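Local coordinates for odorant-binding protein 2a (Homo sapiens, PDB 4RUN), which binds and carries small hydrophobic volatile molecules, with higher affinity for aldehydes and large fatty acids, at residues 76-88 with 94-106. The protein carries 2 engineered substitutions. Sequence-based numbering, arbitrary orientation.
Sequences SAYGGRKLIYLQE and DYVFYSKDQRRGG. Engineered in segment 94-106: Ser99 (natural residue Cys). With FLC (citrate anion), chain C.
Arg81 NE donates to Asp101 OD1 at 3.0 Å in a salt bridge, and the oxygen accepts through its syn lone pair. OD1 lies near the guanidinium plane and the planes of the two groups are 29° apart, so the carboxylate meets the guanidinium at its edge, nearly coplanar. A weak second bond joins Arg81 NH2 to Asp101 OD2. The Arg81 chain bends at chi3 (85°), turning NE and NH2 toward the carboxylate, while CD2 of Tyr78 lies against one guanidinium face. Arg103 NH1 makes a salt bridge to Asp101 OD2, also at 3.0 Å, but from above the carboxylate plane, completing a three-residue network; the shared carboxylate probably offsets the closeness of the two arginines. An alanine at Arg81 is likely to leave Asp101 with Arg103 as its main charged mate and its carboxylate freer to turn. Residues 82-88 and 95-103 form an antiparallel hairpin of the lipocalin beta-barrel, their axes at 160°, with paired backbone bonds at Leu83-Lys100, Tyr85-Tyr98 and Gln87-Val96. Lys82 shares a face with Asp101, Ser99 (engineered), Ile84 and Phe97. Its extended chain passes Ser99, CE lying 3.5 Å from Ser99 OG, and NZ hydrogen-bonds OA1 of a citrate, probably from the crystallisation liquor, at 2.8 Å. Farther along, CG2 of Ile84 meets the CE2-CZ side of the Phe97 ring obliquely. On the other face, where Val96 packs on Phe128 and Leu131 of helix 122-134, Tyr85 and Tyr98 run side by side in the same direction. At the strand end, Glu88 CG sits over the Tyr95 ring, 4.1 Å from its centroid, in a CH-pi contact.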
ATOM      1  N   SER A  76      -0.571 -13.089   0.774  1.00 84.20           N
ATOM      2  CA  SER A  76      -0.696 -13.111   2.224  1.00 80.09           C
ATOM      3  C   SER A  76       0.649 -12.809   2.869  1.00 77.74           C
ATOM      4  O   SER A  76       1.702 -13.095   2.294  1.00 79.21           O
ATOM      5  CB  SER A  76      -1.231 -14.468   2.694  1.00 81.88           C
ATOM      6  OG  SER A  76      -0.372 -15.515   2.319  1.00 84.19           O
ATOM      7  N   ALA A  77       0.606 -12.243   4.071  1.00 73.32           N
ATOM      8  CA  ALA A  77       1.820 -11.878   4.795  1.00 71.80           C
ATOM      9  C   ALA A  77       1.642 -12.127   6.275  1.00 72.55           C
ATOM     10  O   ALA A  77       0.515 -12.204   6.764  1.00 72.78           O
ATOM     11  CB  ALA A  77       2.165 -10.426   4.548  1.00 67.81           C
ATOM     12  N   TYR A  78       2.773 -12.253   6.975  1.00 73.70           N
ATOM     13  CA  TYR A  78       2.799 -12.523   8.403  1.00 72.95           C
ATOM     14  C   TYR A  78       1.951 -13.754   8.735  1.00 75.68           C
ATOM     15  O   TYR A  78       1.041 -13.687   9.561  1.00 76.16           O
ATOM     16  CB  TYR A  78       2.309 -11.302   9.191  1.00 70.71           C
ATOM     17  CG  TYR A  78       2.917  -9.967   8.776  1.00 68.60           C
ATOM     18  CD1 TYR A  78       4.225  -9.635   9.103  1.00 70.51           C
ATOM     19  CD2 TYR A  78       2.163  -9.021   8.093  1.00 66.98           C
ATOM     20  CE1 TYR A  78       4.768  -8.406   8.742  1.00 68.55           C
ATOM     21  CE2 TYR A  78       2.694  -7.790   7.732  1.00 64.93           C
ATOM     22  CZ  TYR A  78       3.997  -7.487   8.056  1.00 65.93           C
ATOM     23  OH  TYR A  78       4.520  -6.261   7.692  1.00 66.29           O
ATOM     24  N   GLY A  79       2.246 -14.869   8.073  1.00 78.18           N
ATOM     25  CA  GLY A  79       1.565 -16.135   8.323  1.00 81.46           C
ATOM     26  C   GLY A  79       0.090 -16.167   7.960  1.00 82.12           C
ATOM     27  O   GLY A  79      -0.639 -17.026   8.447  1.00 86.60           O
ATOM     28  N   GLY A  80      -0.362 -15.249   7.108  1.00 78.85           N
ATOM     29  CA  GLY A  80      -1.786 -15.147   6.768  1.00 78.77           C
ATOM     30  C   GLY A  80      -2.587 -14.242   7.693  1.00 75.19           C
ATOM     31  O   GLY A  80      -3.812 -14.183   7.608  1.00 75.62           O
ATOM     32  N   ARG A  81      -1.899 -13.553   8.595  1.00 73.00           N
ATOM     33  CA  ARG A  81      -2.512 -12.513   9.420  1.00 70.78           C
ATOM     34  C   ARG A  81      -3.077 -11.398   8.519  1.00 69.53           C
ATOM     35  O   ARG A  81      -4.180 -10.890   8.751  1.00 68.65           O
ATOM     36  CB  ARG A  81      -1.455 -11.943  10.370  1.00 67.51           C
ATOM     37  CG  ARG A  81      -1.978 -11.074  11.502  1.00 65.06           C
ATOM     38  CD  ARG A  81      -0.839 -10.343  12.185  1.00 62.63           C
ATOM     39  NE  ARG A  81      -0.555  -9.110  11.454  1.00 59.61           N
ATOM     40  CZ  ARG A  81       0.626  -8.508  11.363  1.00 58.67           C
ATOM     41  NH1 ARG A  81       1.700  -8.996  11.965  1.00 59.32           N
ATOM     42  NH2 ARG A  81       0.728  -7.379  10.654  1.00 58.28           N
ATOM     43  N   LYS A  82      -2.313 -11.060   7.481  1.00 69.63           N
ATOM     44  CA  LYS A  82      -2.640  -9.992   6.548  1.00 68.79           C
ATOM     45  C   LYS A  82      -2.853 -10.549   5.133  1.00 72.37           C
ATOM     46  O   LYS A  82      -2.056 -11.371   4.657  1.00 76.81           O
ATOM     47  CB  LYS A  82      -1.490  -8.994   6.556  1.00 68.04           C
ATOM     48  CG  LYS A  82      -1.714  -7.725   5.749  1.00 68.62           C
ATOM     49  CD  LYS A  82      -0.659  -6.682   6.101  1.00 69.84           C
ATOM     50  CE  LYS A  82      -0.863  -5.379   5.352  1.00 71.39           C
ATOM     51  NZ  LYS A  82       0.100  -4.322   5.786  1.00 71.37           N
ATOM     52  N   LEU A  83      -3.940 -10.129   4.475  1.00 69.25           N
ATOM     53  CA  LEU A  83      -4.166 -10.464   3.066  1.00 70.49           C
ATOM     54  C   LEU A  83      -4.036  -9.207   2.237  1.00 67.79           C
ATOM     55  O   LEU A  83      -4.441  -8.131   2.672  1.00 64.26           O
ATOM     56  CB  LEU A  83      -5.543 -11.086   2.853  1.00 73.28           C
ATOM     57  CG  LEU A  83      -5.698 -12.483   3.455  1.00 76.59           C
ATOM     58  CD1 LEU A  83      -7.163 -12.883   3.556  1.00 79.15           C
ATOM     59  CD2 LEU A  83      -4.915 -13.489   2.636  1.00 80.27           C
ATOM     60  N   ILE A  84      -3.473  -9.369   1.043  1.00 70.47           N
ATOM     61  CA  ILE A  84      -3.039  -8.263   0.198  1.00 69.69           C
ATOM     62  C   ILE A  84      -3.471  -8.501  -1.253  1.00 73.24           C
ATOM     63  O   ILE A  84      -3.073  -9.489  -1.867  1.00 73.63           O
ATOM     64  CB  ILE A  84      -1.503  -8.141   0.230  1.00 70.15           C
ATOM     65  CG1 ILE A  84      -1.016  -7.724   1.617  1.00 67.77           C
ATOM     66  CG2 ILE A  84      -1.011  -7.123  -0.791  1.00 69.87           C
ATOM     67  CD1 ILE A  84       0.420  -8.131   1.885  1.00 68.40           C
ATOM     68  N   TYR A  85      -4.251  -7.564  -1.792  1.00 73.30           N
ATOM     69  CA  TYR A  85      -4.783  -7.638  -3.154  1.00 75.18           C
ATOM     70  C   TYR A  85      -4.182  -6.516  -3.972  1.00 73.30           C
ATOM     71  O   TYR A  85      -4.092  -5.386  -3.494  1.00 68.62           O
ATOM     72  CB  TYR A  85      -6.304  -7.474  -3.157  1.00 75.59           C
ATOM     73  CG  TYR A  85      -7.010  -8.420  -2.218  1.00 77.67           C
ATOM     74  CD1 TYR A  85      -6.923  -8.261  -0.839  1.00 76.12           C
ATOM     75  CD2 TYR A  85      -7.749  -9.480  -2.700  1.00 84.54           C
ATOM     76  CE1 TYR A  85      -7.553  -9.126   0.030  1.00 78.40           C
ATOM     77  CE2 TYR A  85      -8.390 -10.355  -1.833  1.00 88.13           C
ATOM     78  CZ  TYR A  85      -8.286 -10.167  -0.463  1.00 84.15           C
ATOM     79  OH  TYR A  85      -8.913 -11.026   0.419  1.00 87.89           O
ATOM     80  N   LEU A  86      -3.752  -6.833  -5.187  1.00 77.45           N
ATOM     81  CA  LEU A  86      -3.309  -5.823  -6.133  1.00 79.49           C
ATOM     82  C   LEU A  86      -4.327  -5.835  -7.245  1.00 82.76           C
ATOM     83  O   LEU A  86      -4.575  -6.876  -7.843  1.00 87.72           O
ATOM     84  CB  LEU A  86      -1.896  -6.117  -6.660  1.00 83.16           C
ATOM     85  CG  LEU A  86      -1.140  -4.927  -7.283  1.00 84.38           C
ATOM     86  CD1 LEU A  86      -0.987  -3.783  -6.287  1.00 84.20           C
ATOM     87  CD2 LEU A  86       0.234  -5.327  -7.818  1.00 87.94           C
ATOM     88  N   GLN A  87      -4.932  -4.682  -7.501  1.00 84.57           N
ATOM     89  CA  GLN A  87      -5.966  -4.553  -8.526  1.00 89.63           C
ATOM     90  C   GLN A  87      -5.623  -3.394  -9.446  1.00 83.93           C
ATOM     91  O   GLN A  87      -5.124  -2.364  -8.997  1.00 80.67           O
ATOM     92  CB  GLN A  87      -7.330  -4.282  -7.901  1.00 94.05           C
ATOM     93  CG  GLN A  87      -7.750  -5.241  -6.795  1.00102.93           C
ATOM     94  CD  GLN A  87      -9.004  -4.761  -6.077  1.00107.95           C
ATOM     95  OE1 GLN A  87      -9.823  -4.032  -6.653  1.00109.13           O
ATOM     96  NE2 GLN A  87      -9.162  -5.169  -4.816  1.00108.84           N
ATOM     97  N   GLU A  88      -5.895  -3.572 -10.731  1.00 83.42           N
ATOM     98  CA  GLU A  88      -5.708  -2.517 -11.712  1.00 82.10           C
ATOM     99  C   GLU A  88      -6.748  -1.434 -11.402  1.00 76.98           C
ATOM    100  O   GLU A  88      -7.890  -1.745 -11.065  1.00 76.32           O
ATOM    101  CB  GLU A  88      -5.801  -3.086 -13.142  1.00 88.43           C
ATOM    102  CG  GLU A  88      -4.691  -2.569 -14.042  1.00 91.01           C
ATOM    103  CD  GLU A  88      -4.466  -3.404 -15.291  1.00 96.30           C
ATOM    104  OE1 GLU A  88      -4.970  -4.538 -15.363  1.00 98.91           O
ATOM    105  OE2 GLU A  88      -3.796  -2.912 -16.219  1.00 98.63           O
ATOM    106  N   ASP A  94      -2.308   3.036 -12.967  1.00 68.77           N
ATOM    107  CA  ASP A  94      -1.954   2.724 -11.596  1.00 64.40           C
ATOM    108  C   ASP A  94      -2.765   1.545 -11.100  1.00 63.86           C
ATOM    109  O   ASP A  94      -3.707   1.088 -11.755  1.00 68.64           O
ATOM    110  CB  ASP A  94      -2.202   3.928 -10.686  1.00 60.24           C
ATOM    111  CG  ASP A  94      -1.247   5.069 -10.946  1.00 60.56           C
ATOM    112  OD1 ASP A  94      -0.136   4.848 -11.449  1.00 64.07           O
ATOM    113  OD2 ASP A  94      -1.599   6.214 -10.647  1.00 60.40           O
ATOM    114  N   TYR A  95      -2.382   1.063  -9.927  1.00 58.75           N
ATOM    115  CA  TYR A  95      -3.025  -0.067  -9.294  1.00 57.82           C
ATOM    116  C   TYR A  95      -3.455   0.356  -7.898  1.00 55.26           C
ATOM    117  O   TYR A  95      -2.982   1.370  -7.379  1.00 49.90           O
ATOM    118  CB  TYR A  95      -2.043  -1.219  -9.169  1.00 58.91           C
ATOM    119  CG  TYR A  95      -1.707  -1.957 -10.439  1.00 62.81           C
ATOM    120  CD1 TYR A  95      -0.753  -1.470 -11.323  1.00 64.46           C
ATOM    121  CD2 TYR A  95      -2.297  -3.176 -10.721  1.00 66.00           C
ATOM    122  CE1 TYR A  95      -0.416  -2.173 -12.471  1.00 68.82           C
ATOM    123  CE2 TYR A  95      -1.978  -3.882 -11.862  1.00 70.57           C
ATOM    124  CZ  TYR A  95      -1.035  -3.382 -12.736  1.00 72.43           C
ATOM    125  OH  TYR A  95      -0.715  -4.094 -13.879  1.00 78.43           O
ATOM    126  N   VAL A  96      -4.326  -0.445  -7.295  1.00 57.30           N
ATOM    127  CA  VAL A  96      -4.679  -0.289  -5.888  1.00 57.93           C
ATOM    128  C   VAL A  96      -4.162  -1.468  -5.082  1.00 60.66           C
ATOM    129  O   VAL A  96      -4.298  -2.613  -5.490  1.00 64.36           O
ATOM    130  CB  VAL A  96      -6.188  -0.181  -5.695  1.00 58.14           C
ATOM    131  CG1 VAL A  96      -6.543  -0.181  -4.217  1.00 55.73           C
ATOM    132  CG2 VAL A  96      -6.685   1.082  -6.366  1.00 59.42           C
ATOM    133  N   PHE A  97      -3.549  -1.159  -3.945  1.00 60.66           N
ATOM    134  CA  PHE A  97      -3.005  -2.150  -3.041  1.00 63.75           C
ATOM    135  C   PHE A  97      -3.911  -2.121  -1.827  1.00 62.05           C
ATOM    136  O   PHE A  97      -3.872  -1.196  -1.029  1.00 63.49           O
ATOM    137  CB  PHE A  97      -1.577  -1.755  -2.699  1.00 65.79           C
ATOM    138  CG  PHE A  97      -0.904  -2.630  -1.698  1.00 70.55           C
ATOM    139  CD1 PHE A  97      -1.077  -2.411  -0.326  1.00 71.41           C
ATOM    140  CD2 PHE A  97      -0.026  -3.617  -2.115  1.00 74.96           C
ATOM    141  CE1 PHE A  97      -0.417  -3.195   0.601  1.00 72.15           C
ATOM    142  CE2 PHE A  97       0.639  -4.399  -1.191  1.00 78.79           C
ATOM    143  CZ  PHE A  97       0.443  -4.188   0.169  1.00 76.52           C
ATOM    144  N   TYR A  98      -4.754  -3.133  -1.721  1.00 63.83           N
ATOM    145  CA  TYR A  98      -5.776  -3.209  -0.689  1.00 65.02           C
ATOM    146  C   TYR A  98      -5.323  -4.268   0.295  1.00 62.75           C
ATOM    147  O   TYR A  98      -4.897  -5.340  -0.130  1.00 65.31           O
ATOM    148  CB  TYR A  98      -7.108  -3.586  -1.351  1.00 71.72           C
ATOM    149  CG  TYR A  98      -8.309  -3.591  -0.439  1.00 78.56           C
ATOM    150  CD1 TYR A  98      -8.665  -2.458   0.290  1.00 78.95           C
ATOM    151  CD2 TYR A  98      -9.124  -4.731  -0.327  1.00 89.34           C
ATOM    152  CE1 TYR A  98      -9.780  -2.462   1.128  1.00 84.02           C
ATOM    153  CE2 TYR A  98     -10.246  -4.747   0.505  1.00 91.70           C
ATOM    154  CZ  TYR A  98     -10.573  -3.610   1.233  1.00 89.16           C
ATOM    155  OH  TYR A  98     -11.686  -3.623   2.050  1.00 87.45           O
ATOM    156  N   SER A  99      -5.350  -3.969   1.592  1.00 57.98           N
ATOM    157  CA  SER A  99      -4.939  -4.948   2.593  1.00 58.19           C
ATOM    158  C   SER A  99      -6.002  -5.126   3.672  1.00 58.74           C
ATOM    159  O   SER A  99      -6.648  -4.167   4.102  1.00 56.17           O
ATOM    160  CB  SER A  99      -3.593  -4.560   3.226  1.00 58.89           C
ATOM    161  OG  SER A  99      -3.744  -3.662   4.320  1.00 56.34           O
ATOM    162  N   LYS A 100      -6.173  -6.370   4.097  1.00 61.35           N
ATOM    163  CA  LYS A 100      -7.043  -6.717   5.216  1.00 63.71           C
ATOM    164  C   LYS A 100      -6.162  -7.417   6.264  1.00 63.76           C
ATOM    165  O   LYS A 100      -5.555  -8.456   5.973  1.00 64.45           O
ATOM    166  CB  LYS A 100      -8.169  -7.643   4.741  1.00 69.05           C
ATOM    167  CG  LYS A 100      -9.070  -7.057   3.657  1.00 71.95           C
ATOM    168  CD  LYS A 100     -10.177  -8.028   3.255  1.00 77.58           C
ATOM    169  CE  LYS A 100     -11.334  -7.987   4.239  1.00 80.88           C
ATOM    170  NZ  LYS A 100     -12.291  -9.126   4.148  1.00 87.74           N
ATOM    171  N   ASP A 101      -6.063  -6.828   7.460  1.00 61.36           N
ATOM    172  CA  ASP A 101      -5.135  -7.302   8.500  1.00 59.28           C
ATOM    173  C   ASP A 101      -5.878  -7.761   9.764  1.00 59.92           C
ATOM    174  O   ASP A 101      -6.501  -6.963  10.469  1.00 56.63           O
ATOM    175  CB  ASP A 101      -4.157  -6.158   8.812  1.00 55.48           C
ATOM    176  CG  ASP A 101      -2.828  -6.612   9.435  1.00 55.17           C
ATOM    177  OD1 ASP A 101      -2.592  -7.817   9.654  1.00 56.31           O
ATOM    178  OD2 ASP A 101      -2.005  -5.715   9.725  1.00 51.60           O
ATOM    179  N   GLN A 102      -5.815  -9.063  10.042  1.00 63.64           N
ATOM    180  CA  GLN A 102      -6.424  -9.619  11.256  1.00 64.80           C
ATOM    181  C   GLN A 102      -5.529  -9.300  12.460  1.00 61.23           C
ATOM    182  O   GLN A 102      -4.724 -10.118  12.892  1.00 60.97           O
ATOM    183  CB  GLN A 102      -6.631 -11.123  11.128  1.00 71.06           C
ATOM    184  CG  GLN A 102      -7.213 -11.573   9.807  1.00 76.27           C
ATOM    185  CD  GLN A 102      -7.265 -13.082   9.685  1.00 86.67           C
ATOM    186  OE1 GLN A 102      -6.586 -13.806  10.418  1.00 92.77           O
ATOM    187  NE2 GLN A 102      -8.082 -13.571   8.756  1.00 92.36           N
ATOM    188  N   ARG A 103      -5.675  -8.098  13.000  1.00 59.00           N
ATOM    189  CA  ARG A 103      -4.748  -7.584  14.014  1.00 56.54           C
ATOM    190  C   ARG A 103      -5.303  -7.895  15.384  1.00 57.88           C
ATOM    191  O   ARG A 103      -6.510  -7.917  15.558  1.00 59.13           O
ATOM    192  CB  ARG A 103      -4.540  -6.081  13.811  1.00 53.20           C
ATOM    193  CG  ARG A 103      -3.525  -5.789  12.727  1.00 51.34           C
ATOM    194  CD  ARG A 103      -3.552  -4.310  12.323  1.00 48.93           C
ATOM    195  NE  ARG A 103      -2.625  -3.539  13.134  1.00 49.64           N
ATOM    196  CZ  ARG A 103      -1.297  -3.627  13.047  1.00 47.95           C
ATOM    197  NH1 ARG A 103      -0.729  -4.476  12.194  1.00 47.83           N
ATOM    198  NH2 ARG A 103      -0.540  -2.880  13.834  1.00 45.88           N
ATOM    199  N   ARG A 104      -4.430  -8.181  16.342  1.00 58.58           N
ATOM    200  CA  ARG A 104      -4.826  -8.330  17.743  1.00 59.97           C
ATOM    201  C   ARG A 104      -5.956  -7.377  18.124  1.00 59.75           C
ATOM    202  O   ARG A 104      -6.893  -7.756  18.830  1.00 62.40           O
ATOM    203  CB  ARG A 104      -3.624  -8.027  18.643  1.00 60.59           C
ATOM    204  CG  ARG A 104      -3.834  -8.238  20.152  1.00 63.11           C
ATOM    205  CD  ARG A 104      -4.337  -9.644  20.498  1.00 66.48           C
ATOM    206  NE  ARG A 104      -3.581 -10.677  19.786  1.00 67.64           N
ATOM    207  CZ  ARG A 104      -3.913 -11.961  19.701  1.00 71.95           C
ATOM    208  NH1 ARG A 104      -5.011 -12.432  20.292  1.00 75.79           N
ATOM    209  NH2 ARG A 104      -3.124 -12.791  19.022  1.00 73.02           N
ATOM    210  N   GLY A 105      -5.846  -6.133  17.661  1.00 56.93           N
ATOM    211  CA  GLY A 105      -6.806  -5.074  17.991  1.00 56.42           C
ATOM    212  C   GLY A 105      -8.049  -4.960  17.116  1.00 55.59           C
ATOM    213  O   GLY A 105      -8.866  -4.055  17.305  1.00 54.79           O
ATOM    214  N   GLY A 106      -8.202  -5.878  16.170  1.00 55.47           N
ATOM    215  CA  GLY A 106      -9.301  -5.850  15.227  1.00 55.46           C
ATOM    216  C   GLY A 106      -8.862  -5.939  13.787  1.00 54.67           C
ATOM    217  O   GLY A 106      -7.679  -5.833  13.434  1.00 54.17           O
TER
HETATM  218  CAC FLC C 201       2.463  -2.775   7.964  1.00 96.04           C
HETATM  219  CA  FLC C 201       1.338  -1.800   8.289  1.00 87.07           C
HETATM  220  CB  FLC C 201       1.246  -1.415   9.769  1.00 77.71           C
HETATM  221  CBC FLC C 201      -0.009  -0.581   9.989  1.00 71.16           C
HETATM  222  CG  FLC C 201       1.101  -2.643  10.671  1.00 86.79           C
HETATM  223  CGC FLC C 201       2.353  -3.208  11.333  1.00 89.66           C
HETATM  224  OA1 FLC C 201       2.193  -3.947   7.602  1.00 94.15           O
HETATM  225  OA2 FLC C 201       3.640  -2.369   8.057  1.00102.86           O
HETATM  226  OB1 FLC C 201      -1.134  -1.145   9.954  1.00 59.64           O
HETATM  227  OB2 FLC C 201       0.101   0.645  10.224  1.00 67.03           O
HETATM  228  OG1 FLC C 201       2.661  -2.814  12.492  1.00 75.29           O
HETATM  229  OG2 FLC C 201       2.996  -4.095  10.716  1.00 92.62           O
HETATM  230  OHB FLC C 201       2.393  -0.644  10.162  1.00 71.02           O